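Side-chain contact in branched-chain phosphotransacylase (Enterococcus faecalis, PDB 1YCO), which probably transfers acyl groups between coenzyme A and phosphate, as a phosphotransacylase does: residues K138-A141 with Q142-L146. Residues are numbered along the deposited sequence; the frame is centred on the assembly and turned at random.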
loop_
_atom_site.group_PDB
_atom_site.type_symbol
_atom_site.label_atom_id
_atom_site.label_comp_id
_atom_site.label_asym_id
_atom_site.label_seq_id
_atom_site.Cartn_x
_atom_site.Cartn_y
_atom_site.Cartn_z
ATOM N N LYS A 138 1.881 7.518 19.343
ATOM C CA LYS A 138 2.645 8.627 19.904
ATOM C C LYS A 138 3.303 8.178 21.200
ATOM O O LYS A 138 4.434 8.561 21.489
ATOM C CB LYS A 138 1.754 9.832 20.216
ATOM C CG LYS A 138 2.524 10.977 20.881
ATOM C CD LYS A 138 1.627 11.973 21.632
ATOM C CE LYS A 138 1.034 11.351 22.891
ATOM N NZ LYS A 138 0.082 12.237 23.623
ATOM N N GLU A 139 2.592 7.373 21.981
ATOM C CA GLU A 139 3.131 6.899 23.250
ATOM C C GLU A 139 4.267 5.907 23.043
ATOM O O GLU A 139 5.267 5.943 23.763
ATOM C CB GLU A 139 2.019 6.273 24.092
ATOM C CG GLU A 139 0.881 7.245 24.367
ATOM C CD GLU A 139 -0.220 6.654 25.230
ATOM O OE1 GLU A 139 -0.563 5.462 25.041
ATOM O OE2 GLU A 139 -0.757 7.392 26.085
ATOM N N VAL A 140 4.117 5.027 22.060
ATOM C CA VAL A 140 5.162 4.056 21.768
ATOM C C VAL A 140 6.458 4.788 21.409
ATOM O O VAL A 140 7.522 4.453 21.917
ATOM C CB VAL A 140 4.769 3.132 20.593
ATOM C CG1 VAL A 140 5.966 2.275 20.177
ATOM C CG2 VAL A 140 3.615 2.240 21.010
ATOM N N ALA A 141 6.362 5.789 20.536
ATOM C CA ALA A 141 7.537 6.538 20.133
ATOM C C ALA A 141 8.161 7.263 21.333
ATOM O O ALA A 141 9.377 7.257 21.502
ATOM C CB ALA A 141 7.185 7.537 19.027
ATOM N N GLN A 142 7.331 7.893 22.158
ATOM C CA GLN A 142 7.830 8.600 23.332
ATOM C C GLN A 142 8.542 7.603 24.250
ATOM O O GLN A 142 9.622 7.883 24.764
ATOM C CB GLN A 142 6.683 9.294 24.072
ATOM C CG GLN A 142 6.094 10.470 23.283
ATOM C CD GLN A 142 4.925 11.157 23.992
ATOM O OE1 GLN A 142 3.968 10.506 24.420
ATOM N NE2 GLN A 142 4.992 12.481 24.097
ATOM N N LYS A 143 7.948 6.429 24.424
ATOM C CA LYS A 143 8.539 5.403 25.261
ATOM C C LYS A 143 9.836 4.894 24.633
ATOM O O LYS A 143 10.709 4.338 25.313
ATOM C CB LYS A 143 7.568 4.240 25.428
ATOM C CG LYS A 143 8.069 3.166 26.359
ATOM C CD LYS A 143 7.179 1.954 26.321
ATOM C CE LYS A 143 5.800 2.227 26.891
ATOM N NZ LYS A 143 5.029 0.946 26.941
ATOM N N LEU A 144 9.960 5.093 23.331
ATOM C CA LEU A 144 11.125 4.642 22.588
ATOM C C LEU A 144 12.252 5.677 22.598
ATOM O O LEU A 144 13.340 5.432 22.077
ATOM C CB LEU A 144 10.709 4.311 21.151
ATOM C CG LEU A 144 10.976 2.891 20.632
ATOM C CD1 LEU A 144 10.469 1.838 21.614
ATOM C CD2 LEU A 144 10.292 2.736 19.280
ATOM N N GLY A 145 11.988 6.831 23.201
ATOM C CA GLY A 145 13.000 7.871 23.267
ATOM C C GLY A 145 12.711 9.129 22.467
ATOM O O GLY A 145 13.410 10.132 22.605
ATOM N N LEU A 146 11.684 9.092 21.629
ATOM C CA LEU A 146 11.343 10.259 20.818
ATOM C C LEU A 146 10.395 11.165 21.593
ATOM O O LEU A 146 9.333 10.730 22.026
ATOM C CB LEU A 146 10.693 9.805 19.511
ATOM C CG LEU A 146 11.345 10.284 18.214
ATOM C CD1 LEU A 146 11.680 9.089 17.328
ATOM C CD2 LEU A 146 10.403 11.235 17.489
#
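Ala141 and Leu146 meet where helix 127-143 ends in a Schellman motif, the turn that leads from the helix toward strand 150-154. Leu146 N donates to Ala141 O at 3.0 Å with an N-H...O angle of 153°. Inside that bond Gly145 N donates to Gln142 O at 3.0 Å, and the two together make the motif. Leu144 N gives weak bonds to both Ala141 O and Val140 O. Gly145, at positive phi, turns the chain back, and Leu146 CB comes to lie 4.2 Å from Ala141 CB. Val140 CG1 and Leu144 CD2 are in loose apolar contact at 4.4 Å, and both side chains pack on Phe268 of helix 259-274.

One turn earlier the helix is still regular. Gln142 N bonds to Lys138 O, and Lys143 N reaches Glu139 O at 2.8 Å. With CG beside its own backbone N (chi1 -69°), the Gln142 side chain runs back over the preceding turn and sets CG 3.1 Å from Lys138 O. Its amide then lies across the aliphatic part of Lys138. Glu139 OE2 forms a salt bridge with Lys97, and Lys138 NZ another with Glu182, whose side chain also touches Gln142. Lys138 bends at chi3 (70°), and its CE lies 3.4 Å from Gln142 OE1.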